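Sortase (Actinomyces oris, PDB 2XWG) probably acts as a pilin-polymerising sortase, a cysteine transpeptidase of fimbrial assembly that joins shaft subunits covalently. Local coordinates at residues Arg59-Leu69 against Phe133-Thr144; Lys182-Pro193 against His221-Met232. All blocks are in the same frame, centred on the assembly; numbering follows the deposited sequence.

Contact 1 packs helix 55-68 on the loop between strands 129-131 and 144-149. Contact 2 pairs strands 179-191 and 221-229 of the sortase beta-barrel. Contact 1 is complete in the sequence before the first strand of contact 2 begins, and their centres lie about 18 Å apart. Strand 206-214 runs between 144-149 and 221-229 in the sheet and ties the two regions together. Its D206 accepts hydrogen bonds from G141 N of contact 1 and from Y183 OH of contact 2, and forms a salt bridge with R229. G140 of contact 1 also packs against Y183 of contact 2. Contact 1 lies near the calcium site that includes E58, whereas one end of contact 2 reaches the predicted active-site C213.

Contact 1: Arg59-Leu69 against Phe133-Thr144; sequences RASAETYNNNL and FGTSLPVGGPST
V139 packs its two methyls against the helix at A62 and N66. CG1 reaches A62 CB at 3.9 Å. CG2 presses on N66 ND2 at 3.2 Å, a tight approach. V139 CB also sits over one face of the R59 guanidinium, offset toward its rim.

N66 meets the loop with both ends of its amide. Its OD1 accepts a hydrogen bond from L137 N at 2.8 Å. The bond is bent, with an N-H...O angle of 136°, and the donor is tilted out of the carbonyl plane. On the other side of the amide, ND2 donates to a water that in turn donates to G140 O. These two links fix the rotation of the amide. The first torsion sets CG opposite the carbonyl carbon (chi1 -67°), and the amide then faces the loop.

L137 supplies the third part of the interface. Its CG lies 3.7 Å from Y65 CD1, and its CD1 also meets A62. The L137 side chain crosses that of Y65 at about a right angle. P138 is the centre of an inverse gamma turn, closed by V139 N to L137 O. On either side of the turn, L137 and V139 direct CB at the helix, while that of P138 points away. At the far end Y65 OH shares a water with G134 N and T135 O. L69 CD2 rests on the T135 backbone, 3.5 Å from its carbonyl C.

The helix surface is thus joined to the loop that leads into strand 144-149. Beside the interface, Y92 of helix 87-93 touches Y65 and L137. H131 of strand 129-131 borders L137 and P138, and R59 extends to S176, Q179 and L181 at the strand 171-176 and 179-191 hairpin.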
loop_
_atom_site.group_PDB
_atom_site.type_symbol
_atom_site.label_atom_id
_atom_site.label_comp_id
_atom_site.label_asym_id
_atom_site.label_seq_id
_atom_site.Cartn_x
_atom_site.Cartn_y
_atom_site.Cartn_z
ATOM N N ARG A 59 -7.154 16.038 1.326
ATOM C CA ARG A 59 -5.828 15.720 1.779
ATOM C C ARG A 59 -5.658 15.942 3.287
ATOM O O ARG A 59 -5.048 15.115 3.988
ATOM C CB ARG A 59 -4.792 16.504 1.000
ATOM C CG ARG A 59 -3.413 16.072 1.378
ATOM C CD ARG A 59 -2.340 16.671 0.511
ATOM N NE ARG A 59 -1.176 15.798 0.585
ATOM C CZ ARG A 59 -0.877 14.903 -0.349
ATOM N NH1 ARG A 59 -1.652 14.806 -1.429
ATOM N NH2 ARG A 59 0.197 14.128 -0.216
ATOM N N ALA A 60 -6.195 17.053 3.790
ATOM C CA ALA A 60 -6.083 17.363 5.217
ATOM C C ALA A 60 -6.828 16.327 6.048
ATOM O O ALA A 60 -6.390 15.963 7.137
ATOM C CB ALA A 60 -6.612 18.757 5.516
ATOM N N SER A 61 -7.956 15.856 5.529
ATOM C CA SER A 61 -8.702 14.802 6.187
ATOM C C SER A 61 -7.910 13.489 6.164
ATOM O O SER A 61 -7.857 12.763 7.167
ATOM C CB SER A 61 -10.060 14.616 5.524
ATOM O OG SER A 61 -10.746 13.532 6.122
ATOM N N ALA A 62 -7.296 13.186 5.022
ATOM C CA ALA A 62 -6.426 12.027 4.921
ATOM C C ALA A 62 -5.354 12.114 5.998
ATOM O O ALA A 62 -5.099 11.140 6.709
ATOM C CB ALA A 62 -5.783 11.950 3.553
ATOM N N GLU A 63 -4.730 13.282 6.131
ATOM C CA GLU A 63 -3.627 13.417 7.084
ATOM C C GLU A 63 -4.144 13.337 8.525
ATOM O O GLU A 63 -3.476 12.804 9.417
ATOM C CB GLU A 63 -2.832 14.705 6.839
ATOM C CG GLU A 63 -2.615 15.011 5.349
ATOM C CD GLU A 63 -1.282 15.697 5.054
ATOM O OE1 GLU A 63 -0.302 15.431 5.798
ATOM O OE2 GLU A 63 -1.222 16.492 4.075
ATOM N N THR A 64 -5.340 13.859 8.753
ATOM C CA THR A 64 -5.965 13.670 10.052
ATOM C C THR A 64 -6.165 12.176 10.304
ATOM O O THR A 64 -5.752 11.682 11.351
ATOM C CB THR A 64 -7.278 14.463 10.189
ATOM O OG1 THR A 64 -6.973 15.865 10.249
ATOM C CG2 THR A 64 -8.029 14.052 11.451
ATOM N N TYR A 65 -6.745 11.454 9.339
ATOM C CA TYR A 65 -6.896 9.993 9.453
ATOM C C TYR A 65 -5.609 9.290 9.911
ATOM O O TYR A 65 -5.609 8.524 10.883
ATOM C CB TYR A 65 -7.383 9.356 8.141
ATOM C CG TYR A 65 -7.612 7.844 8.239
ATOM C CD1 TYR A 65 -6.565 6.941 8.090
ATOM C CD2 TYR A 65 -8.880 7.327 8.495
ATOM C CE1 TYR A 65 -6.776 5.561 8.191
ATOM C CE2 TYR A 65 -9.100 5.959 8.591
ATOM C CZ TYR A 65 -8.052 5.080 8.441
ATOM O OH TYR A 65 -8.292 3.725 8.557
ATOM N N ASN A 66 -4.518 9.532 9.195
ATOM C CA ASN A 66 -3.244 8.930 9.550
ATOM C C ASN A 66 -2.855 9.222 10.998
ATOM O O ASN A 66 -2.375 8.350 11.718
ATOM C CB ASN A 66 -2.150 9.402 8.593
ATOM C CG ASN A 66 -2.354 8.887 7.194
ATOM O OD1 ASN A 66 -2.958 7.849 7.004
ATOM N ND2 ASN A 66 -1.861 9.613 6.212
ATOM N N ASN A 67 -3.086 10.457 11.418
ATOM C CA ASN A 67 -2.695 10.911 12.747
ATOM C C ASN A 67 -3.584 10.403 13.894
ATOM O O ASN A 67 -3.126 10.262 15.033
ATOM C CB ASN A 67 -2.562 12.435 12.746
ATOM C CG ASN A 67 -1.368 12.904 11.929
ATOM O OD1 ASN A 67 -0.344 12.217 11.865
ATOM N ND2 ASN A 67 -1.492 14.067 11.293
ATOM N N ASN A 68 -4.847 10.119 13.594
ATOM C CA ASN A 68 -5.711 9.458 14.569
ATOM C C ASN A 68 -5.651 7.929 14.461
ATOM O O ASN A 68 -6.263 7.215 15.260
ATOM C CB ASN A 68 -7.164 9.949 14.464
ATOM C CG ASN A 68 -7.376 11.321 15.114
ATOM O OD1 ASN A 68 -7.800 12.271 14.450
ATOM N ND2 ASN A 68 -7.088 11.422 16.418
ATOM N N LEU A 69 -4.906 7.434 13.475
ATOM C CA LEU A 69 -4.802 5.995 13.253
ATOM C C LEU A 69 -4.143 5.324 14.453
ATOM O O LEU A 69 -3.054 5.716 14.890
ATOM C CB LEU A 69 -4.022 5.684 11.970
ATOM C CG LEU A 69 -4.158 4.266 11.397
ATOM C CD1 LEU A 69 -5.609 3.956 11.034
ATOM C CD2 LEU A 69 -3.267 4.097 10.195
ATOM N N PHE A 133 -6.183 -1.858 4.769
ATOM C CA PHE A 133 -6.962 -1.247 5.832
ATOM C C PHE A 133 -6.297 -1.533 7.163
ATOM O O PHE A 133 -6.013 -2.679 7.501
ATOM C CB PHE A 133 -8.396 -1.762 5.819
ATOM C CG PHE A 133 -9.242 -1.279 6.979
ATOM C CD1 PHE A 133 -9.598 0.060 7.092
ATOM C CD2 PHE A 133 -9.712 -2.178 7.931
ATOM C CE1 PHE A 133 -10.385 0.507 8.148
ATOM C CE2 PHE A 133 -10.495 -1.745 8.988
ATOM C CZ PHE A 133 -10.840 -0.389 9.093
ATOM N N GLY A 134 -6.024 -0.475 7.911
ATOM C CA GLY A 134 -5.280 -0.605 9.140
ATOM C C GLY A 134 -3.977 0.140 9.036
ATOM O O GLY A 134 -3.401 0.496 10.059
ATOM N N THR A 135 -3.507 0.380 7.810
ATOM C CA THR A 135 -2.248 1.107 7.621
ATOM C C THR A 135 -2.527 2.538 7.149
ATOM O O THR A 135 -3.664 2.876 6.831
ATOM C CB THR A 135 -1.302 0.384 6.640
ATOM O OG1 THR A 135 -1.851 0.419 5.320
ATOM C CG2 THR A 135 -1.140 -1.058 7.049
ATOM N N SER A 136 -1.493 3.370 7.127
ATOM C CA SER A 136 -1.640 4.765 6.759
ATOM C C SER A 136 -2.085 4.904 5.307
ATOM O O SER A 136 -1.613 4.186 4.431
ATOM C CB SER A 136 -0.305 5.491 6.946
ATOM O OG SER A 136 0.276 5.206 8.210
ATOM N N LEU A 137 -2.991 5.837 5.051
ATOM C CA LEU A 137 -3.367 6.181 3.686
ATOM C C LEU A 137 -2.137 6.664 2.930
ATOM O O LEU A 137 -1.255 7.273 3.521
ATOM C CB LEU A 137 -4.442 7.274 3.717
ATOM C CG LEU A 137 -5.723 6.897 4.463
ATOM C CD1 LEU A 137 -6.694 8.054 4.490
ATOM C CD2 LEU A 137 -6.368 5.667 3.849
ATOM N N PRO A 138 -2.067 6.407 1.615
ATOM C CA PRO A 138 -0.863 6.790 0.859
ATOM C C PRO A 138 -0.800 8.281 0.495
ATOM O O PRO A 138 -0.892 8.632 -0.694
ATOM C CB PRO A 138 -0.980 5.958 -0.420
ATOM C CG PRO A 138 -2.443 5.757 -0.606
ATOM C CD PRO A 138 -3.048 5.692 0.776
ATOM N N VAL A 139 -0.644 9.140 1.498
ATOM C CA VAL A 139 -0.482 10.575 1.273
ATOM C C VAL A 139 0.826 11.020 1.910
ATOM O O VAL A 139 1.092 12.218 2.048
ATOM C CB VAL A 139 -1.649 11.401 1.871
ATOM C CG1 VAL A 139 -2.894 11.357 0.973
ATOM C CG2 VAL A 139 -1.969 10.915 3.282
ATOM N N GLY A 140 1.655 10.054 2.287
ATOM C CA GLY A 140 2.950 10.383 2.844
ATOM C C GLY A 140 2.858 11.199 4.126
ATOM O O GLY A 140 1.792 11.323 4.731
ATOM N N GLY A 141 3.983 11.759 4.554
ATOM C CA GLY A 141 3.988 12.545 5.767
ATOM C C GLY A 141 4.609 11.747 6.887
ATOM O O GLY A 141 4.960 10.588 6.690
ATOM N N PRO A 142 4.723 12.350 8.079
ATOM C CA PRO A 142 5.572 11.799 9.139
ATOM C C PRO A 142 4.818 10.817 10.032
ATOM O O PRO A 142 3.613 10.972 10.235
ATOM C CB PRO A 142 5.946 13.047 9.926
ATOM C CG PRO A 142 4.742 14.025 9.704
ATOM C CD PRO A 142 3.922 13.490 8.558
ATOM N N SER A 143 5.520 9.821 10.561
ATOM C CA SER A 143 4.866 8.767 11.333
ATOM C C SER A 143 3.777 8.093 10.494
ATOM O O SER A 143 2.644 7.889 10.949
ATOM C CB SER A 143 4.275 9.326 12.635
ATOM O OG SER A 143 5.283 9.904 13.455
ATOM N N THR A 144 4.117 7.761 9.254
ATOM C CA THR A 144 3.172 7.067 8.392
ATOM C C THR A 144 3.861 5.887 7.751
ATOM O O THR A 144 5.011 5.970 7.322
ATOM C CB THR A 144 2.597 7.969 7.279
ATOM O OG1 THR A 144 3.617 8.259 6.314
ATOM C CG2 THR A 144 2.061 9.268 7.863
HETATM O O HOH W 1 -6.365 2.177 7.093
HETATM O O HOH W 2 -0.277 11.768 6.666
#

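Contact 2: Lys182-Pro193 against His221-Met232; sequences KYEVNDITVVKP and HRLLVTGERVPM
The Y183 ring carries R229 CD over one face, 4.1 Å above its plane and offset toward the rim. The R222 guanidinium has P193 CG over one face in the same offset way, at 3.8 Å. At the edge of the H221 ring, near its plane, lies V191 O, 3.3 Å from CD2. V190 CG1 and K192 CG approach that ring obliquely.

These groups border an antiparallel ladder of the sortase beta-barrel, formed by strands 179-191 and 221-229. N186 and D187 both face T226, which makes a classic beta bulge. N186 N donates to T226 O at 2.9 Å; D187 N reaches the same oxygen only weakly. T226 N then returns a bond to D187 O. The bulge shifts the register by one residue, so V185 pairs with G227 but I188 with V225. V185, I188, L223 and V225 share one side of the ladder. V185 CG2 meets V225 CG1 at 3.7 Å, and I188 CG2 lies beside L223 CD1.

R222 lies on the opposite side and touches C213, the predicted acyl-thioester cysteine. This position is consistent with the arginine that sortases keep beside the active-site cysteine. The chain is folded back at its second torsion (chi2 -51°), which brings the guanidinium over P193. NH1 donates to H221 O. NE forms a salt bridge with D76, and W78 also touches R222. D76, P77 and W78 match the DPW lid motif of pilin sortases, so R222 probably meets a lid over the active site.

Y183 OH and R229 NH1 both end on D206 of strand 206-214. Beyond the bulge, R205 forms a salt bridge with E228 OE1. N186 ND2 approaches that same oxygen at 2.8 Å in a weak hydrogen bond, its amide plane turned 88° from the carboxylate.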
loop_
_atom_site.group_PDB
_atom_site.type_symbol
_atom_site.label_atom_id
_atom_site.label_comp_id
_atom_site.label_asym_id
_atom_site.label_seq_id
_atom_site.Cartn_x
_atom_site.Cartn_y
_atom_site.Cartn_z
ATOM N N LYS A 182 7.942 10.589 -3.930
ATOM C CA LYS A 182 9.024 9.704 -4.318
ATOM C C LYS A 182 9.506 8.907 -3.125
ATOM O O LYS A 182 9.848 9.502 -2.101
ATOM C CB LYS A 182 10.188 10.506 -4.880
ATOM C CG LYS A 182 11.350 9.668 -5.368
ATOM C CD LYS A 182 12.449 10.563 -5.918
ATOM C CE LYS A 182 13.541 9.763 -6.595
ATOM N NZ LYS A 182 14.736 10.617 -6.947
ATOM N N TYR A 183 9.530 7.574 -3.248
ATOM C CA TYR A 183 10.153 6.691 -2.243
ATOM C C TYR A 183 11.366 5.949 -2.806
ATOM O O TYR A 183 11.404 5.624 -3.991
ATOM C CB TYR A 183 9.148 5.681 -1.699
ATOM C CG TYR A 183 8.028 6.343 -0.961
ATOM C CD1 TYR A 183 6.949 6.849 -1.637
ATOM C CD2 TYR A 183 8.056 6.472 0.405
ATOM C CE1 TYR A 183 5.931 7.472 -0.974
ATOM C CE2 TYR A 183 7.043 7.078 1.079
ATOM C CZ TYR A 183 5.979 7.589 0.385
ATOM O OH TYR A 183 4.946 8.217 1.050
ATOM N N GLU A 184 12.360 5.689 -1.961
ATOM C CA GLU A 184 13.522 4.915 -2.374
ATOM C C GLU A 184 13.551 3.616 -1.562
ATOM O O GLU A 184 13.344 3.639 -0.349
ATOM C CB GLU A 184 14.804 5.730 -2.180
ATOM C CG GLU A 184 16.092 4.973 -2.523
ATOM C CD GLU A 184 17.372 5.775 -2.232
ATOM O OE1 GLU A 184 17.494 6.331 -1.109
ATOM O OE2 GLU A 184 18.254 5.844 -3.126
ATOM N N VAL A 185 13.775 2.483 -2.228
ATOM C CA VAL A 185 13.744 1.180 -1.558
ATOM C C VAL A 185 14.942 1.013 -0.629
ATOM O O VAL A 185 16.091 1.147 -1.051
ATOM C CB VAL A 185 13.755 0.036 -2.575
ATOM C CG1 VAL A 185 13.859 -1.310 -1.875
ATOM C CG2 VAL A 185 12.529 0.101 -3.452
ATOM N N ASN A 186 14.689 0.719 0.638
ATOM C CA ASN A 186 15.799 0.568 1.563
ATOM C C ASN A 186 15.678 -0.647 2.478
ATOM O O ASN A 186 16.380 -0.739 3.485
ATOM C CB ASN A 186 16.002 1.838 2.388
ATOM C CG ASN A 186 14.924 2.027 3.440
ATOM O OD1 ASN A 186 14.108 1.128 3.700
ATOM N ND2 ASN A 186 14.926 3.199 4.073
ATOM N N ASP A 187 14.795 -1.578 2.128
ATOM C CA ASP A 187 14.671 -2.812 2.890
ATOM C C ASP A 187 13.843 -3.846 2.135
ATOM O O ASP A 187 12.697 -3.602 1.768
ATOM C CB ASP A 187 14.072 -2.531 4.275
ATOM C CG ASP A 187 14.305 -3.673 5.275
ATOM O OD1 ASP A 187 15.191 -4.539 5.036
ATOM O OD2 ASP A 187 13.601 -3.680 6.320
ATOM N N ILE A 188 14.442 -5.007 1.903
ATOM C CA ILE A 188 13.761 -6.106 1.235
ATOM C C ILE A 188 13.894 -7.340 2.100
ATOM O O ILE A 188 14.925 -7.556 2.727
ATOM C CB ILE A 188 14.342 -6.342 -0.157
ATOM C CG1 ILE A 188 14.417 -4.998 -0.898
ATOM C CG2 ILE A 188 13.518 -7.374 -0.904
ATOM C CD1 ILE A 188 14.681 -5.109 -2.377
ATOM N N THR A 189 12.847 -8.148 2.134
ATOM C CA THR A 189 12.680 -9.108 3.209
ATOM C C THR A 189 11.596 -10.119 2.887
ATOM O O THR A 189 10.484 -9.730 2.549
ATOM C CB THR A 189 12.234 -8.380 4.485
ATOM O OG1 THR A 189 13.342 -7.655 5.032
ATOM C CG2 THR A 189 11.728 -9.377 5.507
ATOM N N VAL A 190 11.909 -11.408 2.986
ATOM C CA VAL A 190 10.905 -12.451 2.812
ATOM C C VAL A 190 10.438 -12.820 4.196
ATOM O O VAL A 190 11.127 -12.539 5.151
ATOM C CB VAL A 190 11.472 -13.644 2.059
ATOM C CG1 VAL A 190 10.526 -14.815 2.123
ATOM C CG2 VAL A 190 11.718 -13.243 0.618
ATOM N N VAL A 191 9.261 -13.406 4.332
ATOM C CA VAL A 191 8.648 -13.459 5.648
ATOM C C VAL A 191 7.456 -14.393 5.626
ATOM O O VAL A 191 6.931 -14.688 4.575
ATOM C CB VAL A 191 8.259 -12.032 6.110
ATOM C CG1 VAL A 191 6.796 -11.944 6.564
ATOM C CG2 VAL A 191 9.209 -11.552 7.182
ATOM N N LYS A 192 7.058 -14.902 6.781
ATOM C CA LYS A 192 5.900 -15.777 6.861
ATOM C C LYS A 192 4.652 -14.923 6.982
ATOM O O LYS A 192 4.704 -13.839 7.563
ATOM C CB LYS A 192 6.003 -16.689 8.091
ATOM C CG LYS A 192 6.980 -17.834 7.964
ATOM C CD LYS A 192 7.013 -18.648 9.260
ATOM C CE LYS A 192 8.143 -19.679 9.249
ATOM N NZ LYS A 192 9.483 -19.034 9.029
ATOM N N PRO A 193 3.515 -15.430 6.488
ATOM C CA PRO A 193 2.228 -14.734 6.476
ATOM C C PRO A 193 1.837 -14.104 7.811
ATOM O O PRO A 193 1.232 -13.013 7.859
ATOM C CB PRO A 193 1.245 -15.847 6.133
ATOM C CG PRO A 193 2.039 -16.776 5.307
ATOM C CD PRO A 193 3.409 -16.778 5.910
ATOM N N HIS A 221 5.184 -17.720 1.461
ATOM C CA HIS A 221 5.655 -16.536 2.192
ATOM C C HIS A 221 5.113 -15.195 1.641
ATOM O O HIS A 221 4.155 -15.174 0.878
ATOM C CB HIS A 221 7.183 -16.514 2.231
ATOM C CG HIS A 221 7.783 -17.653 2.996
ATOM N ND1 HIS A 221 7.985 -18.900 2.440
ATOM C CD2 HIS A 221 8.234 -17.734 4.272
ATOM C CE1 HIS A 221 8.536 -19.698 3.340
ATOM N NE2 HIS A 221 8.692 -19.017 4.462
ATOM N N ARG A 222 5.732 -14.087 2.061
ATOM C CA ARG A 222 5.412 -12.746 1.583
ATOM C C ARG A 222 6.678 -11.980 1.295
ATOM O O ARG A 222 7.582 -11.981 2.103
ATOM C CB ARG A 222 4.666 -11.961 2.648
ATOM C CG ARG A 222 3.399 -12.598 3.097
ATOM C CD ARG A 222 2.529 -12.959 1.936
ATOM N NE ARG A 222 1.296 -13.555 2.435
ATOM C CZ ARG A 222 0.888 -14.783 2.142
ATOM N NH1 ARG A 222 1.625 -15.554 1.346
ATOM N NH2 ARG A 222 -0.262 -15.235 2.634
ATOM N N LEU A 223 6.741 -11.295 0.162
ATOM C CA LEU A 223 7.887 -10.446 -0.119
ATOM C C LEU A 223 7.542 -8.989 0.221
ATOM O O LEU A 223 6.539 -8.466 -0.249
ATOM C CB LEU A 223 8.304 -10.607 -1.574
ATOM C CG LEU A 223 9.188 -9.492 -2.105
ATOM C CD1 LEU A 223 10.573 -9.677 -1.540
ATOM C CD2 LEU A 223 9.228 -9.525 -3.629
ATOM N N LEU A 224 8.351 -8.351 1.067
ATOM C CA LEU A 224 8.084 -6.993 1.541
ATOM C C LEU A 224 9.179 -6.096 1.066
ATOM O O LEU A 224 10.307 -6.229 1.510
ATOM C CB LEU A 224 8.059 -6.898 3.066
ATOM C CG LEU A 224 7.214 -7.803 3.978
ATOM C CD1 LEU A 224 6.749 -7.030 5.190
ATOM C CD2 LEU A 224 6.019 -8.401 3.310
ATOM N N VAL A 225 8.846 -5.172 0.177
ATOM C CA VAL A 225 9.776 -4.164 -0.280
ATOM C C VAL A 225 9.363 -2.852 0.370
ATOM O O VAL A 225 8.241 -2.385 0.180
ATOM C CB VAL A 225 9.726 -4.029 -1.808
ATOM C CG1 VAL A 225 10.388 -2.719 -2.271
ATOM C CG2 VAL A 225 10.363 -5.242 -2.478
ATOM N N THR A 226 10.253 -2.268 1.162
ATOM C CA THR A 226 9.928 -1.049 1.878
ATOM C C THR A 226 10.692 0.098 1.247
ATOM O O THR A 226 11.882 -0.029 0.964
ATOM C CB THR A 226 10.301 -1.149 3.374
ATOM O OG1 THR A 226 9.629 -2.265 3.986
ATOM C CG2 THR A 226 9.931 0.137 4.110
ATOM N N GLY A 227 10.009 1.210 1.002
ATOM C CA GLY A 227 10.677 2.402 0.506
ATOM C C GLY A 227 10.534 3.513 1.528
ATOM O O GLY A 227 9.571 3.522 2.305
ATOM N N GLU A 228 11.483 4.446 1.536
ATOM C CA GLU A 228 11.407 5.586 2.435
ATOM C C GLU A 228 11.310 6.884 1.647
ATOM O O GLU A 228 11.972 7.051 0.619
ATOM C CB GLU A 228 12.595 5.626 3.388
ATOM C CG GLU A 228 12.416 6.636 4.525
ATOM C CD GLU A 228 13.198 6.248 5.783
ATOM O OE1 GLU A 228 14.005 5.290 5.723
ATOM O OE2 GLU A 228 12.997 6.896 6.834
ATOM N N ARG A 229 10.471 7.795 2.125
ATOM C CA ARG A 229 10.244 9.054 1.446
ATOM C C ARG A 229 11.576 9.738 1.144
ATOM O O ARG A 229 12.436 9.831 2.006
ATOM C CB ARG A 229 9.359 9.957 2.313
ATOM C CG ARG A 229 8.993 11.305 1.684
ATOM C CD ARG A 229 8.045 11.135 0.503
ATOM N NE ARG A 229 7.584 12.413 -0.044
ATOM C CZ ARG A 229 6.539 13.073 0.449
ATOM N NH1 ARG A 229 5.883 12.571 1.487
ATOM N NH2 ARG A 229 6.149 14.225 -0.076
ATOM N N VAL A 230 11.740 10.194 -0.091
ATOM C CA VAL A 230 12.897 10.972 -0.504
ATOM C C VAL A 230 12.423 12.281 -1.147
ATOM O O VAL A 230 11.562 12.262 -2.033
ATOM C CB VAL A 230 13.732 10.225 -1.553
ATOM C CG1 VAL A 230 14.530 11.227 -2.377
ATOM C CG2 VAL A 230 14.652 9.198 -0.888
ATOM N N PRO A 231 12.961 13.431 -0.701
ATOM C CA PRO A 231 12.577 14.656 -1.422
ATOM C C PRO A 231 13.307 14.754 -2.762
ATOM O O PRO A 231 14.386 14.165 -2.927
ATOM C CB PRO A 231 12.996 15.785 -0.462
ATOM C CG PRO A 231 13.113 15.111 0.906
ATOM C CD PRO A 231 13.637 13.728 0.577
ATOM N N MET A 232 12.720 15.475 -3.714
ATOM C CA MET A 232 13.269 15.498 -5.073
ATOM C C MET A 232 14.149 16.722 -5.378
ATOM O O MET A 232 13.651 17.837 -5.550
ATOM C CB MET A 232 12.139 15.361 -6.095
ATOM C CG MET A 232 11.148 14.266 -5.744
ATOM S SD MET A 232 9.875 14.054 -7.004
ATOM C CE MET A 232 8.380 14.330 -6.038
HETATM O O HOH W 3 11.074 -4.791 4.433
#